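Local coordinates for FERM, RhoGEF and pleckstrin domain-containing protein 2 (Mus musculus, PDB 4GYV) that acts as a guanine nucleotide exchange factor for RAC1, with roles in class 3 semaphorin responses, actin remodelling and integrin signalling, at residues A[25-29]-A[146-152]; A[32-37]-A[132-136]; A[90-96]-A[177-183]. One frame throughout, in Å; residues are numbered along the deposited sequence.

Overall arrangement
All three contacts lie within the DH (RhoGEF) domain of the protein, an elongated, all-helical bundle crystallised here without a bound GTPase. Contacts 1 and 2 are neighbours, their centres about 12 Å apart, and both use the long helix 7-39. They meet through a probable hydrogen bond of 2.8 Å between N147 OD1 and Y133 OH and through L146, which packs on F33 and Y133. Contact 3, between helices 92-102 and 178-194, lies well away: its centre is about 29 Å from that of contact 1 and about 40 Å from that of contact 2. Contact 2 is apolar packing, contact 1 adds a salt bridge, and contact 3 is built on carboxylates.

Contact 1: A[25-29]-A[146-152]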
loop_
_atom_site.group_PDB
_atom_site.type_symbol
_atom_site.label_atom_id
_atom_site.label_comp_id
_atom_site.label_asym_id
_atom_site.label_seq_id
_atom_site.Cartn_x
_atom_site.Cartn_y
_atom_site.Cartn_z
ATOM N N ASP A 25 4.317 0.309 10.576
ATOM C CA ASP A 25 5.536 0.082 11.353
ATOM C C ASP A 25 5.273 -0.914 12.482
ATOM O O ASP A 25 6.053 -1.843 12.686
ATOM C CB ASP A 25 6.127 1.397 11.888
ATOM C CG ASP A 25 6.853 2.201 10.808
ATOM O OD1 ASP A 25 7.233 1.592 9.778
ATOM O OD2 ASP A 25 7.053 3.434 10.992
ATOM N N LEU A 26 4.167 -0.740 13.195
ATOM C CA LEU A 26 3.752 -1.734 14.166
ATOM C C LEU A 26 3.595 -3.128 13.544
ATOM O O LEU A 26 3.904 -4.138 14.178
ATOM C CB LEU A 26 2.434 -1.335 14.817
ATOM C CG LEU A 26 2.468 -0.111 15.721
ATOM C CD1 LEU A 26 1.143 -0.020 16.484
ATOM C CD2 LEU A 26 3.698 -0.133 16.664
ATOM N N GLU A 27 3.111 -3.196 12.308
ATOM C CA GLU A 27 2.938 -4.513 11.684
ATOM C C GLU A 27 4.260 -5.286 11.503
ATOM O O GLU A 27 4.247 -6.509 11.438
ATOM C CB GLU A 27 2.119 -4.429 10.391
ATOM C CG GLU A 27 0.732 -3.874 10.646
ATOM C CD GLU A 27 -0.194 -3.871 9.439
ATOM O OE1 GLU A 27 0.255 -3.974 8.266
ATOM O OE2 GLU A 27 -1.405 -3.749 9.702
ATOM N N VAL A 28 5.384 -4.579 11.438
ATOM C CA VAL A 28 6.681 -5.235 11.418
ATOM C C VAL A 28 6.811 -6.134 12.637
ATOM O O VAL A 28 7.338 -7.240 12.554
ATOM C CB VAL A 28 7.850 -4.242 11.469
ATOM C CG1 VAL A 28 9.167 -5.006 11.490
ATOM C CG2 VAL A 28 7.808 -3.314 10.292
ATOM N N ILE A 29 6.318 -5.659 13.773
ATOM C CA ILE A 29 6.375 -6.453 14.996
ATOM C C ILE A 29 5.214 -7.410 15.122
ATOM O O ILE A 29 5.413 -8.602 15.326
ATOM C CB ILE A 29 6.335 -5.571 16.226
ATOM C CG1 ILE A 29 7.560 -4.674 16.268
ATOM C CG2 ILE A 29 6.233 -6.414 17.470
ATOM C CD1 ILE A 29 7.351 -3.489 17.203
ATOM N N LEU A 146 15.015 -4.097 14.432
ATOM C CA LEU A 146 13.732 -4.425 15.022
ATOM C C LEU A 146 13.444 -3.679 16.318
ATOM O O LEU A 146 12.438 -2.978 16.421
ATOM C CB LEU A 146 13.578 -5.930 15.235
ATOM C CG LEU A 146 12.184 -6.061 15.841
ATOM C CD1 LEU A 146 11.133 -6.472 14.823
ATOM C CD2 LEU A 146 12.217 -6.948 17.044
ATOM N N ASN A 147 14.329 -3.807 17.297
ATOM C CA ASN A 147 14.121 -3.116 18.558
ATOM C C ASN A 147 13.841 -1.604 18.450
ATOM O O ASN A 147 13.233 -1.030 19.338
ATOM C CB ASN A 147 15.277 -3.392 19.527
ATOM C CG ASN A 147 15.194 -4.779 20.166
ATOM O OD1 ASN A 147 14.189 -5.473 20.039
ATOM N ND2 ASN A 147 16.247 -5.172 20.873
ATOM N N THR A 148 14.246 -0.945 17.372
ATOM C CA THR A 148 13.998 0.489 17.321
ATOM C C THR A 148 12.535 0.797 16.961
ATOM O O THR A 148 12.043 1.912 17.173
ATOM C CB THR A 148 15.036 1.269 16.461
ATOM O OG1 THR A 148 14.640 1.278 15.107
ATOM C CG2 THR A 148 16.426 0.653 16.547
ATOM N N PHE A 149 11.832 -0.210 16.451
ATOM C CA PHE A 149 10.395 -0.099 16.254
ATOM C C PHE A 149 9.689 -0.012 17.584
ATOM O O PHE A 149 8.613 0.545 17.662
ATOM C CB PHE A 149 9.834 -1.291 15.470
ATOM C CG PHE A 149 10.211 -1.294 14.013
ATOM C CD1 PHE A 149 9.438 -0.610 13.077
ATOM C CD2 PHE A 149 11.354 -1.966 13.576
ATOM C CE1 PHE A 149 9.788 -0.602 11.720
ATOM C CE2 PHE A 149 11.708 -1.964 12.227
ATOM C CZ PHE A 149 10.919 -1.282 11.297
ATOM N N LEU A 150 10.282 -0.574 18.632
ATOM C CA LEU A 150 9.674 -0.513 19.960
ATOM C C LEU A 150 9.669 0.876 20.597
ATOM O O LEU A 150 8.919 1.126 21.543
ATOM C CB LEU A 150 10.353 -1.491 20.887
ATOM C CG LEU A 150 9.944 -2.917 20.602
ATOM C CD1 LEU A 150 10.678 -3.841 21.558
ATOM C CD2 LEU A 150 8.471 -3.015 20.805
ATOM N N LEU A 151 10.492 1.782 20.076
ATOM C CA LEU A 151 10.486 3.168 20.544
ATOM C C LEU A 151 9.395 3.999 19.858
ATOM O O LEU A 151 9.194 5.151 20.213
ATOM C CB LEU A 151 11.838 3.832 20.289
ATOM C CG LEU A 151 13.067 3.143 20.862
ATOM C CD1 LEU A 151 14.321 3.634 20.179
ATOM C CD2 LEU A 151 13.130 3.414 22.325
ATOM N N LYS A 152 8.716 3.433 18.860
ATOM C CA LYS A 152 7.758 4.214 18.078
ATOM C C LYS A 152 6.447 4.538 18.806
ATOM O O LYS A 152 6.012 5.684 18.775
ATOM C CB LYS A 152 7.528 3.612 16.679
ATOM C CG LYS A 152 8.820 3.533 15.893
ATOM C CD LYS A 152 8.676 3.381 14.376
ATOM C CE LYS A 152 9.936 3.972 13.687
ATOM N NZ LYS A 152 9.770 4.179 12.209
#
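V28 and I29 of helix 7-39 close on F149, which sits in a short helical turn leading into helix 152-170 of the DH-domain bundle. F149-L150-L151-K152 forms a type I beta turn at the start of a sequence that resembles the third conserved region of DH domains, whereas residues 25-29 belong to the first long helix. V28 CG1 lies over one face of the F149 ring, 4.1 Å from its centroid and 15° off the normal, a CH-pi contact displaced toward the rim. The other methyl, CG2, comes to F149 CE1 at 3.6 Å, so both branches of this valine touch the ring. This follows from the first torsion of V28, which puts CG1 anti to the backbone N (chi1 178°). The next residue, I29, sends CD1 to F149 CB at 3.7 Å and L150 CD2 at 3.8 Å, while L146 CD1 meets V28 CG1 from the other segment.

The ring edge has a polar neighbour. D25 OD1 lies in the ring plane beside CE1, and its hydrogen bond is made with the hydroxyl of Y143. The ring of Y143 also packs edge-to-face with F149, so one tyrosine probably helps position both the carboxylate and the phenyl group. E137 OE2 accepts the backbone N-H of L146, and F136 of helix 127-137 packs on V28.

At the turn's far end the extended chain of K152 carries its ammonium to the other carboxylate oxygen of D25. The salt bridge spans 3.1 Å from K152 NZ to D25 OD2, with the nitrogen sitting above the carboxylate, 64° out of its plane.

Contact 2: A[32-37]-A[132-136]; sequences WFRSVL and VYKEF
The closest CA pairs are F33 with F136 (7.2 Å) and L37 with V132 (7.5 Å), where the C-terminal part of helix 7-39 packs on helix 127-137 in the DH-domain bundle. The two helical segments run roughly antiparallel at 135°, their axes 10.8 Å apart at closest approach, a spacing bridged by aromatic side chains and by a V36-V132 pair. F33, Y133 and F136 make an aromatic cluster. F33 turns its edge to the face of Y133, with centroids 5.3 Å apart, and its CZ lies above the tyrosine ring near the rim. Against F136 the ring of F33 is oblique, but F33 CA stands over the face of F136 in a CH-pi contact, 4.0 Å from the centroid. With CG anti to the backbone N (chi1 -175°), F136 reaches across to helix 7-39, where its CZ also meets W32 CB at 3.9 Å. V36 CG2 lies beside F136 CD1, and V36 CG1 packs on V132 CG1. No hydrogen bond joins the two segments. Around them, L37 continues onto M48 and F52 of helix 45-52, Y133 packs on L119 and T123 of helix 112-124, and L215 of a neighbouring subunit touches W32.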
loop_
_atom_site.group_PDB
_atom_site.type_symbol
_atom_site.label_atom_id
_atom_site.label_comp_id
_atom_site.label_asym_id
_atom_site.label_seq_id
_atom_site.Cartn_x
_atom_site.Cartn_y
_atom_site.Cartn_z
ATOM N N TRP A 32 4.966 -9.537 11.139
ATOM C CA TRP A 32 6.081 -10.144 10.418
ATOM C C TRP A 32 7.140 -10.784 11.289
ATOM O O TRP A 32 7.647 -11.866 10.959
ATOM C CB TRP A 32 6.676 -9.146 9.432
ATOM C CG TRP A 32 5.595 -8.704 8.540
ATOM C CD1 TRP A 32 5.009 -7.499 8.525
ATOM C CD2 TRP A 32 4.901 -9.502 7.581
ATOM N NE1 TRP A 32 4.008 -7.464 7.601
ATOM C CE2 TRP A 32 3.917 -8.686 7.001
ATOM C CE3 TRP A 32 5.024 -10.825 7.145
ATOM C CZ2 TRP A 32 3.047 -9.145 6.011
ATOM C CZ3 TRP A 32 4.159 -11.277 6.160
ATOM C CH2 TRP A 32 3.189 -10.438 5.604
ATOM N N PHE A 33 7.452 -10.118 12.392
ATOM C CA PHE A 33 8.396 -10.623 13.356
ATOM C C PHE A 33 7.782 -11.822 14.042
ATOM O O PHE A 33 8.405 -12.882 14.183
ATOM C CB PHE A 33 8.700 -9.545 14.402
ATOM C CG PHE A 33 9.873 -9.869 15.281
ATOM C CD1 PHE A 33 11.047 -10.377 14.734
ATOM C CD2 PHE A 33 9.812 -9.661 16.652
ATOM C CE1 PHE A 33 12.133 -10.694 15.543
ATOM C CE2 PHE A 33 10.899 -9.972 17.468
ATOM C CZ PHE A 33 12.059 -10.483 16.908
ATOM N N ARG A 34 6.541 -11.645 14.463
ATOM C CA ARG A 34 5.834 -12.680 15.192
ATOM C C ARG A 34 5.727 -13.948 14.368
ATOM O O ARG A 34 5.809 -15.050 14.897
ATOM C CB ARG A 34 4.441 -12.187 15.514
ATOM C CG ARG A 34 3.710 -13.024 16.499
ATOM C CD ARG A 34 2.296 -12.613 16.414
ATOM N NE ARG A 34 1.716 -12.314 17.706
ATOM C CZ ARG A 34 0.946 -11.265 17.934
ATOM N NH1 ARG A 34 0.688 -10.403 16.950
ATOM N NH2 ARG A 34 0.446 -11.085 19.147
ATOM N N SER A 35 5.528 -13.772 13.066
ATOM C CA SER A 35 5.513 -14.879 12.130
ATOM C C SER A 35 6.800 -15.691 12.228
ATOM O O SER A 35 6.773 -16.915 12.384
ATOM C CB SER A 35 5.368 -14.346 10.722
ATOM O OG SER A 35 4.748 -15.298 9.888
ATOM N N VAL A 36 7.924 -14.994 12.146
ATOM C CA VAL A 36 9.235 -15.622 12.198
ATOM C C VAL A 36 9.510 -16.229 13.570
ATOM O O VAL A 36 9.999 -17.354 13.666
ATOM C CB VAL A 36 10.342 -14.614 11.827
ATOM C CG1 VAL A 36 11.640 -15.018 12.420
ATOM C CG2 VAL A 36 10.504 -14.544 10.337
ATOM N N LEU A 37 9.187 -15.484 14.625
ATOM C CA LEU A 37 9.405 -15.941 15.992
ATOM C C LEU A 37 8.715 -17.272 16.298
ATOM O O LEU A 37 9.233 -18.116 17.052
ATOM C CB LEU A 37 8.885 -14.896 16.965
ATOM C CG LEU A 37 9.765 -13.705 17.313
ATOM C CD1 LEU A 37 9.107 -12.967 18.451
ATOM C CD2 LEU A 37 11.116 -14.190 17.709
ATOM N N VAL A 132 17.914 -15.330 14.893
ATOM C CA VAL A 132 16.610 -15.001 14.328
ATOM C C VAL A 132 16.411 -13.506 14.099
ATOM O O VAL A 132 15.868 -13.111 13.062
ATOM C CB VAL A 132 15.483 -15.527 15.204
ATOM C CG1 VAL A 132 14.152 -15.040 14.688
ATOM C CG2 VAL A 132 15.533 -17.043 15.244
ATOM N N TYR A 133 16.842 -12.692 15.068
ATOM C CA TYR A 133 16.912 -11.237 14.916
ATOM C C TYR A 133 17.745 -10.862 13.701
ATOM O O TYR A 133 17.279 -10.159 12.805
ATOM C CB TYR A 133 17.568 -10.604 16.134
ATOM C CG TYR A 133 16.635 -9.975 17.145
ATOM C CD1 TYR A 133 16.280 -8.642 17.056
ATOM C CD2 TYR A 133 16.157 -10.703 18.212
ATOM C CE1 TYR A 133 15.450 -8.066 17.990
ATOM C CE2 TYR A 133 15.332 -10.140 19.147
ATOM C CZ TYR A 133 14.974 -8.824 19.041
ATOM O OH TYR A 133 14.134 -8.276 20.004
ATOM N N LYS A 134 18.984 -11.345 13.678
ATOM C CA LYS A 134 19.934 -10.992 12.634
ATOM C C LYS A 134 19.329 -11.267 11.265
ATOM O O LYS A 134 19.425 -10.438 10.358
ATOM C CB LYS A 134 21.246 -11.755 12.847
ATOM C CG LYS A 134 22.397 -11.373 11.920
ATOM C CD LYS A 134 23.731 -11.900 12.455
ATOM C CE LYS A 134 24.882 -11.622 11.488
ATOM N NZ LYS A 134 26.227 -12.066 11.995
ATOM N N GLU A 135 18.649 -12.404 11.140
ATOM C CA GLU A 135 18.082 -12.805 9.860
ATOM C C GLU A 135 16.861 -11.972 9.514
ATOM O O GLU A 135 16.654 -11.613 8.347
ATOM C CB GLU A 135 17.726 -14.292 9.866
ATOM C CG GLU A 135 17.031 -14.786 8.589
ATOM C CD GLU A 135 17.961 -14.942 7.373
ATOM O OE1 GLU A 135 17.424 -15.016 6.239
ATOM O OE2 GLU A 135 19.208 -15.006 7.544
ATOM N N PHE A 136 16.048 -11.673 10.525
ATOM C CA PHE A 136 14.854 -10.891 10.289
ATOM C C PHE A 136 15.236 -9.495 9.839
ATOM O O PHE A 136 14.603 -8.918 8.954
ATOM C CB PHE A 136 13.963 -10.817 11.531
ATOM C CG PHE A 136 12.658 -10.115 11.285
ATOM C CD1 PHE A 136 11.736 -10.633 10.380
ATOM C CD2 PHE A 136 12.353 -8.925 11.932
ATOM C CE1 PHE A 136 10.536 -9.972 10.141
ATOM C CE2 PHE A 136 11.163 -8.268 11.697
ATOM C CZ PHE A 136 10.257 -8.790 10.805
#

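Contact 3: A[90-96]-A[177-183]; sequences RIGDILL and DYADCHE
R90 runs past the carboxylate of D177 to that of D180, where helices 92-102 and 178-194 of the DH-domain bundle meet. Its CB rests 3.3 Å from D177 OD2, and CD passes D177 OD1. At the tip, NH2 makes a weak, bent hydrogen bond within a salt bridge to D180 OD2 (3.2 Å), which lies at the guanidinium edge. NH1 pairs by charge alone with D93 OD2, completing an R90-D93-D180 salt-bridge network; the D93 carboxylate sits over the guanidinium face and has a second partner in R72 of helix 56-77. D177 OD2 accepts two backbone N-H groups on its syn side: I91 N, at the N-cap position, at 2.9 Å and 174°, and G92 N at 3.0 Å. Glycine at position 92 lets the helices come close, its CA 3.7 Å from C181 SG; L96 CD1 packs on E183 CB. The axes of segments 92-96 and 178-183 run at 24°, 7.8 Å apart. Replacing D177 by an alanine would probably leave the amides of I91 and G92 without this acceptor. The D177 carboxylate, set at the N-terminal end of helix 92-102, probably gains from its dipole, and R90, with R72 at D93, probably offsets part of the negative charge.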
loop_
_atom_site.group_PDB
_atom_site.type_symbol
_atom_site.label_atom_id
_atom_site.label_comp_id
_atom_site.label_asym_id
_atom_site.label_seq_id
_atom_site.Cartn_x
_atom_site.Cartn_y
_atom_site.Cartn_z
ATOM N N ARG A 90 -13.793 19.421 10.599
ATOM C CA ARG A 90 -13.142 19.520 11.888
ATOM C C ARG A 90 -12.687 18.145 12.304
ATOM O O ARG A 90 -13.043 17.163 11.667
ATOM C CB ARG A 90 -14.097 20.091 12.914
ATOM C CG ARG A 90 -15.353 19.338 12.997
ATOM C CD ARG A 90 -16.035 19.662 14.276
ATOM N NE ARG A 90 -17.060 18.673 14.601
ATOM C CZ ARG A 90 -17.440 18.412 15.847
ATOM N NH1 ARG A 90 -18.386 17.493 16.074
ATOM N NH2 ARG A 90 -16.851 19.071 16.860
ATOM N N ILE A 91 -11.913 18.080 13.381
ATOM C CA ILE A 91 -11.228 16.853 13.754
ATOM C C ILE A 91 -11.204 16.681 15.275
ATOM O O ILE A 91 -10.972 15.579 15.790
ATOM C CB ILE A 91 -9.783 16.873 13.212
ATOM C CG1 ILE A 91 -9.137 15.502 13.310
ATOM C CG2 ILE A 91 -8.948 17.880 13.990
ATOM C CD1 ILE A 91 -9.822 14.485 12.505
ATOM N N GLY A 92 -11.470 17.773 15.984
ATOM C CA GLY A 92 -11.263 17.837 17.423
ATOM C C GLY A 92 -12.120 16.910 18.259
ATOM O O GLY A 92 -11.689 16.437 19.304
ATOM N N ASP A 93 -13.343 16.662 17.811
ATOM C CA ASP A 93 -14.235 15.749 18.515
ATOM C C ASP A 93 -13.649 14.349 18.536
ATOM O O ASP A 93 -13.725 13.652 19.551
ATOM C CB ASP A 93 -15.617 15.720 17.861
ATOM C CG ASP A 93 -15.552 15.616 16.344
ATOM O OD1 ASP A 93 -14.536 16.042 15.742
ATOM O OD2 ASP A 93 -16.529 15.119 15.748
ATOM N N ILE A 94 -13.062 13.956 17.406
ATOM C CA ILE A 94 -12.462 12.646 17.249
ATOM C C ILE A 94 -11.192 12.541 18.098
ATOM O O ILE A 94 -11.029 11.593 18.864
ATOM C CB ILE A 94 -12.197 12.364 15.761
ATOM C CG1 ILE A 94 -13.528 12.300 15.027
ATOM C CG2 ILE A 94 -11.414 11.070 15.550
ATOM C CD1 ILE A 94 -13.386 12.011 13.603
ATOM N N LEU A 95 -10.320 13.535 17.981
ATOM C CA LEU A 95 -9.120 13.601 18.801
ATOM C C LEU A 95 -9.445 13.495 20.281
ATOM O O LEU A 95 -8.763 12.807 21.047
ATOM C CB LEU A 95 -8.379 14.909 18.547
ATOM C CG LEU A 95 -7.914 15.109 17.111
ATOM C CD1 LEU A 95 -7.214 16.426 16.974
ATOM C CD2 LEU A 95 -7.003 13.978 16.688
ATOM N N LEU A 96 -10.485 14.191 20.694
ATOM C CA LEU A 96 -10.804 14.236 22.100
ATOM C C LEU A 96 -11.290 12.888 22.557
ATOM O O LEU A 96 -10.928 12.430 23.626
ATOM C CB LEU A 96 -11.875 15.266 22.348
ATOM C CG LEU A 96 -12.524 15.225 23.719
ATOM C CD1 LEU A 96 -11.506 15.580 24.755
ATOM C CD2 LEU A 96 -13.678 16.190 23.737
ATOM N N ASP A 177 -14.200 23.995 16.588
ATOM C CA ASP A 177 -13.242 22.992 17.015
ATOM C C ASP A 177 -12.363 23.379 18.217
ATOM O O ASP A 177 -11.608 22.552 18.718
ATOM C CB ASP A 177 -12.379 22.551 15.827
ATOM C CG ASP A 177 -12.286 21.046 15.709
ATOM O OD1 ASP A 177 -13.047 20.365 16.435
ATOM O OD2 ASP A 177 -11.474 20.553 14.886
ATOM N N TYR A 178 -12.470 24.615 18.686
ATOM C CA TYR A 178 -11.579 25.094 19.744
ATOM C C TYR A 178 -11.652 24.255 21.013
ATOM O O TYR A 178 -10.649 23.700 21.445
ATOM C CB TYR A 178 -11.863 26.556 20.061
ATOM C CG TYR A 178 -10.854 27.208 20.974
ATOM C CD1 TYR A 178 -9.657 27.699 20.477
ATOM C CD2 TYR A 178 -11.112 27.354 22.331
ATOM C CE1 TYR A 178 -8.738 28.308 21.309
ATOM C CE2 TYR A 178 -10.202 27.956 23.169
ATOM C CZ TYR A 178 -9.019 28.435 22.657
ATOM O OH TYR A 178 -8.110 29.039 23.498
ATOM N N ALA A 179 -12.845 24.148 21.591
ATOM C CA ALA A 179 -13.039 23.460 22.869
ATOM C C ALA A 179 -12.641 21.993 22.846
ATOM O O ALA A 179 -12.012 21.499 23.787
ATOM C CB ALA A 179 -14.449 23.564 23.279
ATOM N N ASP A 180 -13.039 21.287 21.792
ATOM C CA ASP A 180 -12.724 19.882 21.710
ATOM C C ASP A 180 -11.214 19.690 21.596
ATOM O O ASP A 180 -10.668 18.727 22.116
ATOM C CB ASP A 180 -13.451 19.221 20.530
ATOM C CG ASP A 180 -14.938 18.993 20.790
ATOM O OD1 ASP A 180 -15.376 19.023 21.962
ATOM O OD2 ASP A 180 -15.671 18.762 19.804
ATOM N N CYS A 181 -10.530 20.604 20.921
ATOM C CA CYS A 181 -9.101 20.426 20.700
ATOM C C CYS A 181 -8.331 20.709 21.964
ATOM O O CYS A 181 -7.369 20.010 22.286
ATOM C CB CYS A 181 -8.604 21.315 19.572
ATOM S SG CYS A 181 -8.977 20.647 17.944
ATOM N N HIS A 182 -8.759 21.737 22.684
ATOM C CA HIS A 182 -8.121 22.077 23.942
ATOM C C HIS A 182 -8.317 20.953 24.937
ATOM O O HIS A 182 -7.386 20.573 25.650
ATOM C CB HIS A 182 -8.630 23.418 24.483
ATOM C CG HIS A 182 -7.858 24.599 23.973
ATOM N ND1 HIS A 182 -6.912 25.255 24.734
ATOM C CD2 HIS A 182 -7.873 25.229 22.773
ATOM C CE1 HIS A 182 -6.385 26.241 24.027
ATOM N NE2 HIS A 182 -6.951 26.246 22.834
ATOM N N GLU A 183 -9.521 20.402 24.963
ATOM C CA GLU A 183 -9.809 19.272 25.831
ATOM C C GLU A 183 -8.896 18.093 25.507
ATOM O O GLU A 183 -8.290 17.499 26.397
ATOM C CB GLU A 183 -11.284 18.878 25.724
ATOM C CG GLU A 183 -12.141 19.451 26.820
ATOM C CD GLU A 183 -11.526 19.206 28.181
ATOM O OE1 GLU A 183 -11.424 20.172 28.976
ATOM O OE2 GLU A 183 -11.134 18.046 28.449
#